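Spermidine synthase (Corynebacterium glutamicum ATCC 13032, PDB 3GJY) probably makes spermidine in polyamine biosynthesis by transferring an aminopropyl group from decarboxylated S-adenosylmethionine to putrescine. Local coordinates at residues C101-A104 against R105-D109; L128-W132 against F133-R137. All coordinates share one frame; numbering follows the deposited sequence. Where two conformers were deposited one is given.

Contact 1. Residues C101-A104 against R105-D109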
ATOM      1  N   CYS A 101       3.480   7.337  -7.649  1.00 13.18           N
ATOM      2  CA  CYS A 101       2.040   7.190  -7.930  1.00 12.67           C
ATOM      3  C   CYS A 101       1.681   5.975  -8.780  1.00 12.75           C
ATOM      4  O   CYS A 101       0.630   5.955  -9.417  1.00 12.52           O
ATOM      5  CB  CYS A 101       1.481   8.452  -8.602  1.00 13.57           C
ATOM      6  SG  CYS A 101       1.591   9.951  -7.605  1.00 16.10           S
ATOM      7  N   THR A 102       2.549   4.961  -8.785  1.00 12.18           N
ATOM      8  CA  THR A 102       2.339   3.818  -9.664  1.00 11.89           C
ATOM      9  C   THR A 102       1.122   2.973  -9.284  1.00 11.49           C
ATOM     10  O   THR A 102       0.372   2.535 -10.179  1.00 11.60           O
ATOM     11  CB  THR A 102       3.613   3.003  -9.715  1.00 12.25           C
ATOM     12  OG1 THR A 102       4.668   3.874 -10.184  1.00 12.91           O
ATOM     13  CG2 THR A 102       3.472   1.710 -10.587  1.00 14.14           C
HETATM   14  N   MSE A 103       0.910   2.705  -7.993  1.00 12.66           N
HETATM   15  CA  MSE A 103      -0.285   1.979  -7.583  0.50 12.20           C
HETATM   16  C   MSE A 103      -1.574   2.754  -7.959  1.00 12.38           C
HETATM   17  O   MSE A 103      -2.561   2.180  -8.411  1.00 13.26           O
HETATM   18  CB  MSE A 103      -0.222   1.738  -6.065  0.50 12.90           C
HETATM   19  CG  MSE A 103      -1.075   0.615  -5.563  0.50 13.85           C
HETATM   20 SE   MSE A 103      -0.301  -1.222  -5.724  0.40 14.13          SE
HETATM   21  CE  MSE A 103      -0.935  -1.681  -7.540  0.50 14.37           C
ATOM     22  N   ALA A 104      -1.566   4.074  -7.733  1.00 11.32           N
ATOM     23  CA  ALA A 104      -2.696   4.931  -8.112  1.00 11.08           C
ATOM     24  C   ALA A 104      -2.991   4.840  -9.615  1.00 11.11           C
ATOM     25  O   ALA A 104      -4.151   4.724 -10.054  1.00 11.34           O
ATOM     26  CB  ALA A 104      -2.473   6.392  -7.652  1.00 11.75           C
ATOM     27  N   ARG A 105      -1.915   4.912 -10.396  1.00 10.25           N
ATOM     28  CA  ARG A 105      -1.978   4.792 -11.862  1.00 11.43           C
ATOM     29  C   ARG A 105      -2.572   3.433 -12.287  1.00 10.83           C
ATOM     30  O   ARG A 105      -3.370   3.334 -13.236  1.00 11.84           O
ATOM     31  CB  ARG A 105      -0.552   4.982 -12.389  1.00 11.83           C
ATOM     32  CG  ARG A 105      -0.326   4.725 -13.891  1.00 11.32           C
ATOM     33  CD  ARG A 105       1.138   5.026 -14.185  1.00 11.41           C
ATOM     34  NE  ARG A 105       1.568   4.713 -15.550  1.00 12.17           N
ATOM     35  CZ  ARG A 105       2.277   3.645 -15.897  1.00 11.98           C
ATOM     36  NH1 ARG A 105       2.576   2.691 -15.011  1.00 12.68           N
ATOM     37  NH2 ARG A 105       2.700   3.557 -17.144  1.00 12.77           N
ATOM     38  N   TYR A 106      -2.174   2.381 -11.567  1.00 10.74           N
ATOM     39  CA  TYR A 106      -2.688   1.044 -11.835  1.00 10.80           C
ATOM     40  C   TYR A 106      -4.201   0.974 -11.603  1.00 11.66           C
ATOM     41  O   TYR A 106      -4.972   0.551 -12.482  1.00 11.75           O
ATOM     42  CB  TYR A 106      -1.951   0.055 -10.910  1.00 12.03           C
ATOM     43  CG  TYR A 106      -2.471  -1.346 -11.027  1.00 11.23           C
ATOM     44  CD1 TYR A 106      -1.958  -2.226 -11.990  1.00 12.69           C
ATOM     45  CD2 TYR A 106      -3.480  -1.803 -10.196  1.00 11.48           C
ATOM     46  CE1 TYR A 106      -2.448  -3.522 -12.111  1.00 14.04           C
ATOM     47  CE2 TYR A 106      -4.007  -3.092 -10.321  1.00 13.56           C
ATOM     48  CZ  TYR A 106      -3.486  -3.946 -11.293  1.00 14.07           C
ATOM     49  OH  TYR A 106      -3.992  -5.218 -11.406  1.00 16.63           O
ATOM     50  N   PHE A 107      -4.632   1.397 -10.399  1.00 11.14           N
ATOM     51  CA  PHE A 107      -6.057   1.325 -10.090  1.00 11.09           C
ATOM     52  C   PHE A 107      -6.877   2.248 -10.961  1.00 11.89           C
ATOM     53  O   PHE A 107      -8.031   1.952 -11.273  1.00 11.64           O
ATOM     54  CB  PHE A 107      -6.348   1.582  -8.603  1.00 11.94           C
ATOM     55  CG  PHE A 107      -5.966   0.428  -7.726  1.00 10.95           C
ATOM     56  CD1 PHE A 107      -6.655  -0.755  -7.798  1.00 12.63           C
ATOM     57  CD2 PHE A 107      -4.846   0.499  -6.922  1.00 14.06           C
ATOM     58  CE1 PHE A 107      -6.281  -1.847  -7.000  1.00 13.71           C
ATOM     59  CE2 PHE A 107      -4.445  -0.597  -6.144  1.00 14.24           C
ATOM     60  CZ  PHE A 107      -5.177  -1.773  -6.188  1.00 12.40           C
ATOM     61  N   ALA A 108      -6.297   3.385 -11.336  1.00 11.40           N
ATOM     62  CA  ALA A 108      -7.021   4.311 -12.229  1.00 11.71           C
ATOM     63  C   ALA A 108      -7.313   3.653 -13.593  1.00 11.63           C
ATOM     64  O   ALA A 108      -8.353   3.928 -14.223  1.00 12.43           O
ATOM     65  CB  ALA A 108      -6.267   5.597 -12.413  1.00 11.65           C
ATOM     66  N   ASP A 109      -6.415   2.770 -14.040  1.00 11.98           N
ATOM     67  CA  ASP A 109      -6.665   2.102 -15.317  1.00 12.41           C
ATOM     68  C   ASP A 109      -7.623   0.905 -15.192  1.00 13.33           C
ATOM     69  O   ASP A 109      -8.513   0.705 -16.034  1.00 14.31           O
ATOM     70  CB  ASP A 109      -5.350   1.633 -15.944  1.00 12.81           C
ATOM     71  CG  ASP A 109      -5.533   1.230 -17.395  1.00 14.09           C
ATOM     72  OD1 ASP A 109      -5.841   2.125 -18.213  1.00 16.40           O
ATOM     73  OD2 ASP A 109      -5.383   0.031 -17.704  1.00 17.24           O
TER
HETATM   74  O   HOH W   1       0.911   1.835 -12.917  1.00 13.70           O
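A local contact within the first turns of a buried helix joins Cys101-Ala104 to Arg105-Asp109, where the chain leaves strand 92-96 and enters helix 102-110 of a beta-alpha-beta unit. Cys101 is the N-cap, and its carbonyl O accepts the first bond, from Arg105 N at 2.9 Å. The i to i+4 pattern then continues from Tyr106 N to Thr102 O, from Phe107 N to Met103 O, the straightest of the four at 171°, and from Ala108 N to Ala104 O. Thr102 O is gripped a second time: water 1 donates to it at 2.9 Å and accepts from Arg105 NH1 at 2.8 Å, so the guanidinium is tied back to the opening turn while its NH2 forms a salt bridge to Asp134 and bonds to Val59 O.

On the apolar side, Met103, a selenomethionine, runs side by side with Tyr106. In the conformer described here, one of two, its chain bends at chi2 (82°) and again at chi3, which brings CE to 3.7 Å from Tyr106 CD2, while CG lies 3.6 Å from Phe107 CE2. The selenium of this conformer approaches the Phe107 ring obliquely, SE 5.4 Å from the centroid, a loose Met-aromatic contact. Tyr106 adds to this cluster by placing CD2 4.0 Å above the plane of the Phe107 ring, over its centre; farther out, its hydroxyl bonds to Arg79. Helix 69-85 packs on Met103, Tyr106 and Phe107, and strands 92-96 and 115-120 lie against Ala104 and Phe107. A strand, a glycine-rich turn and a helix in this order are characteristic of the first beta-alpha-beta crossover of the Rossmann-like AdoMet-dependent methyltransferase fold, to which spermidine synthases belong.

Contact 2. Residues L128-W132 against F133-R137. With FMT (formic acid), chain B.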
ATOM      1  N   LEU A 128       7.617  15.426 -10.275  1.00 13.26           N
ATOM      2  CA  LEU A 128       8.129  14.454 -11.264  1.00 13.56           C
ATOM      3  C   LEU A 128       7.062  13.435 -11.648  1.00 13.29           C
ATOM      4  O   LEU A 128       6.987  13.022 -12.790  1.00 13.92           O
ATOM      5  CB  LEU A 128       9.371  13.713 -10.727  1.00 15.04           C
ATOM      6  CG  LEU A 128      10.618  14.574 -10.628  1.00 17.60           C
ATOM      7  CD1 LEU A 128      11.735  13.789  -9.908  1.00 21.02           C
ATOM      8  CD2 LEU A 128      11.084  15.023 -12.003  1.00 22.32           C
ATOM      9  N   SER A 129       6.249  12.998 -10.667  1.00 13.44           N
ATOM     10  CA  SER A 129       5.189  12.037 -10.959  1.00 13.32           C
ATOM     11  C   SER A 129       4.206  12.598 -11.974  1.00 11.72           C
ATOM     12  O   SER A 129       3.878  11.936 -12.987  1.00 12.46           O
ATOM     13  CB  SER A 129       4.429  11.602  -9.711  1.00 12.98           C
ATOM     14  OG  SER A 129       5.297  10.939  -8.788  1.00 16.23           O
ATOM     15  N   ARG A 130       3.744  13.837 -11.732  1.00 12.11           N
ATOM     16  CA  ARG A 130       2.789  14.454 -12.667  1.00 11.92           C
ATOM     17  C   ARG A 130       3.409  14.666 -14.054  1.00 12.00           C
ATOM     18  O   ARG A 130       2.724  14.451 -15.062  1.00 13.91           O
ATOM     19  CB  ARG A 130       2.304  15.787 -12.075  1.00 12.39           C
ATOM     20  CG  ARG A 130       1.329  16.595 -12.930  1.00 11.49           C
ATOM     21  CD  ARG A 130       0.061  15.858 -13.309  1.00 12.09           C
ATOM     22  NE  ARG A 130      -0.778  15.571 -12.138  1.00 11.69           N
ATOM     23  CZ  ARG A 130      -1.768  14.685 -12.137  1.00 12.40           C
ATOM     24  NH1 ARG A 130      -1.976  13.931 -13.210  1.00 13.84           N
ATOM     25  NH2 ARG A 130      -2.500  14.497 -11.024  1.00 12.66           N
ATOM     26  N   GLU A 131       4.691  15.043 -14.102  1.00 12.08           N
ATOM     27  CA  GLU A 131       5.322  15.366 -15.384  0.50 11.97           C
ATOM     28  C   GLU A 131       5.700  14.101 -16.164  1.00 12.74           C
ATOM     29  O   GLU A 131       5.474  14.024 -17.377  1.00 13.62           O
ATOM     30  CB  GLU A 131       6.580  16.225 -15.176  0.50 12.29           C
ATOM     31  CG  GLU A 131       6.373  17.638 -14.611  0.50 12.79           C
ATOM     32  CD  GLU A 131       5.555  18.570 -15.467  0.50 14.62           C
ATOM     33  OE1 GLU A 131       5.303  18.275 -16.670  0.50 14.82           O
ATOM     34  OE2 GLU A 131       5.144  19.616 -14.893  0.50 15.16           O
ATOM     35  N   TRP A 132       6.254  13.091 -15.474  1.00 12.64           N
ATOM     36  CA  TRP A 132       6.969  12.009 -16.161  1.00 13.39           C
ATOM     37  C   TRP A 132       6.504  10.597 -15.901  1.00 13.17           C
ATOM     38  O   TRP A 132       6.922   9.693 -16.618  1.00 13.79           O
ATOM     39  CB  TRP A 132       8.471  12.082 -15.788  1.00 13.53           C
ATOM     40  CG  TRP A 132       9.251  13.107 -16.551  1.00 14.62           C
ATOM     41  CD1 TRP A 132       8.845  13.799 -17.658  1.00 17.00           C
ATOM     42  CD2 TRP A 132      10.593  13.525 -16.281  1.00 15.09           C
ATOM     43  NE1 TRP A 132       9.864  14.618 -18.106  1.00 19.25           N
ATOM     44  CE2 TRP A 132      10.943  14.484 -17.276  1.00 17.07           C
ATOM     45  CE3 TRP A 132      11.545  13.160 -15.324  1.00 16.53           C
ATOM     46  CZ2 TRP A 132      12.210  15.096 -17.316  1.00 18.90           C
ATOM     47  CZ3 TRP A 132      12.810  13.779 -15.352  1.00 18.35           C
ATOM     48  CH2 TRP A 132      13.118  14.724 -16.350  1.00 20.19           C
ATOM     49  N   PHE A 133       5.722  10.364 -14.852  1.00 12.05           N
ATOM     50  CA  PHE A 133       5.409   8.991 -14.483  1.00 12.54           C
ATOM     51  C   PHE A 133       4.071   8.481 -15.006  1.00 12.37           C
ATOM     52  O   PHE A 133       3.542   7.461 -14.541  1.00 13.02           O
ATOM     53  CB  PHE A 133       5.640   8.670 -12.998  1.00 13.10           C
ATOM     54  CG  PHE A 133       7.029   9.032 -12.475  1.00 12.46           C
ATOM     55  CD1 PHE A 133       8.155   9.141 -13.318  1.00 13.75           C
ATOM     56  CD2 PHE A 133       7.170   9.313 -11.106  1.00 13.39           C
ATOM     57  CE1 PHE A 133       9.430   9.504 -12.783  1.00 15.25           C
ATOM     58  CE2 PHE A 133       8.414   9.661 -10.555  1.00 15.80           C
ATOM     59  CZ  PHE A 133       9.551   9.776 -11.406  1.00 16.32           C
ATOM     60  N   ASP A 134       3.551   9.180 -16.017  1.00 12.33           N
ATOM     61  CA  ASP A 134       2.526   8.611 -16.903  1.00 12.46           C
ATOM     62  C   ASP A 134       1.240   8.296 -16.140  1.00 12.42           C
ATOM     63  O   ASP A 134       0.648   7.227 -16.285  1.00 13.11           O
ATOM     64  CB  ASP A 134       3.053   7.355 -17.639  1.00 12.59           C
ATOM     65  CG  ASP A 134       2.114   6.856 -18.701  1.00 13.48           C
ATOM     66  OD1 ASP A 134       1.509   7.688 -19.426  1.00 18.07           O
ATOM     67  OD2 ASP A 134       2.043   5.629 -18.872  1.00 13.89           O
ATOM     68  N   ILE A 135       0.787   9.293 -15.394  1.00 12.65           N
ATOM     69  CA  ILE A 135      -0.452   9.197 -14.645  1.00 12.98           C
ATOM     70  C   ILE A 135      -1.545   9.976 -15.330  1.00 12.32           C
ATOM     71  O   ILE A 135      -1.274  10.981 -16.007  1.00 13.77           O
ATOM     72  CB  ILE A 135      -0.265   9.672 -13.176  1.00 13.09           C
ATOM     73  CG1 ILE A 135       0.195  11.125 -13.077  1.00 12.77           C
ATOM     74  CG2 ILE A 135       0.732   8.755 -12.460  1.00 15.63           C
ATOM     75  CD1 ILE A 135       0.229  11.658 -11.601  1.00 13.51           C
ATOM     76  N   PRO A 136      -2.797   9.533 -15.143  1.00 12.84           N
ATOM     77  CA  PRO A 136      -3.922  10.268 -15.742  1.00 11.84           C
ATOM     78  C   PRO A 136      -4.192  11.541 -14.948  1.00 11.23           C
ATOM     79  O   PRO A 136      -3.710  11.692 -13.808  1.00 12.46           O
ATOM     80  CB  PRO A 136      -5.078   9.281 -15.656  1.00 12.25           C
ATOM     81  CG  PRO A 136      -4.741   8.430 -14.479  1.00 14.48           C
ATOM     82  CD  PRO A 136      -3.226   8.290 -14.483  1.00 13.07           C
ATOM     83  N   ARG A 137      -4.975  12.428 -15.538  1.00 11.79           N
ATOM     84  CA  ARG A 137      -5.243  13.715 -14.884  1.00 11.70           C
ATOM     85  C   ARG A 137      -6.084  13.573 -13.613  1.00 11.77           C
ATOM     86  O   ARG A 137      -6.810  12.560 -13.430  1.00 12.23           O
ATOM     87  CB  ARG A 137      -5.969  14.659 -15.857  1.00 13.13           C
ATOM     88  CG  ARG A 137      -7.385  14.281 -16.183  1.00 14.36           C
ATOM     89  CD  ARG A 137      -7.989  15.287 -17.132  1.00 15.15           C
ATOM     90  NE  ARG A 137      -9.393  14.987 -17.348  1.00 16.78           N
ATOM     91  CZ  ARG A 137     -10.230  15.830 -17.950  1.00 16.66           C
ATOM     92  NH1 ARG A 137     -11.507  15.509 -18.106  1.00 20.13           N
ATOM     93  NH2 ARG A 137      -9.770  16.975 -18.426  1.00 19.19           N
TER
HETATM   94  C   FMT B 315       4.911   9.508  -5.121  1.00 28.84           C
HETATM   95  O1  FMT B 315       4.951  10.155  -6.164  1.00 31.28           O
HETATM   96  O2  FMT B 315       3.943   9.451  -4.368  1.00 27.72           O
HETATM   97  O   HOH W   2       1.962  11.897 -15.968  1.00 17.60           O
HETATM   98  O   HOH W   3      -0.860  13.694 -15.896  1.00 23.52           O
HETATM   99  O   HOH W   4       4.051  11.511 -17.821  1.00 16.37           O
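In the beta-alpha-beta unit of strand 115-120, helix 123-132 and strand 141-145, whose strands are parallel neighbours as in the Rossmann-like AdoMet-dependent methyltransferase fold, the turn after the helix brings Phe133 back onto Ser129 and Ile135 onto Arg130. Phe133 N closes the last turn on Ser129 O at 3.1 Å, and the chain then leaves helical geometry, passing through a left-handed conformation at Asp134 (phi 64°). For Arg130 O and Glu131 O the partner here is water: water 2 links Arg130 O to Ile135 N, and water 4 links Glu131 O to Asp134 N.

The Phe133 ring folds back along the helix. With CG beside its own backbone N (chi1 -53°), it places CD2 3.4 Å from Ser129 OG and CZ 4.0 Å from Leu128 CB, and Leu128 O sits over the centre of one ring face. Ala100 and Leu36 also touch this ring. Ser129 OG has both Leu125 O and O1 of a bound formic acid molecule, 2.8 Å away, as possible acceptors for its one proton; the molecule probably comes from the crystallisation liquor.

Farther along, the Arg130 side chain meets Ile135 at about a right angle. Ile135 CD1 lies 3.5 Å above one face of the guanidinium, offset toward its rim. Water 3, at the edge and in the plane, bridges NH1 to Ile135 O; NH2 bonds to Val141 O. Arg130 NH1 also donates to Pro136 O at 2.9 Å, and that oxygen lies only 4° from the guanidinium plane although the donor stands above the plane of the carbonyl.

In the fold
Contact 1 is wholly buried and nearer the centre of the chain, whereas contact 2 is partly buried and has exposed residues. Both use helical backbone bonds, but 101-109 is at the start of its helix and uses a cluster of Met103 with two aromatic rings, while 128-137 ends another helix and relies more on water and a guanidinium. Their centres are 11 Å apart and they meet directly: the guanidinium of Arg105 forms a salt bridge with Asp134 (NH2 to OD2, 2.8 Å), Ala108 CB packs on Pro136 CG at 3.8 Å, and Cys101 SG lies 3.9 Å from Ser129 CB. The turn after helix 123-132 is thereby held against helix 102-110.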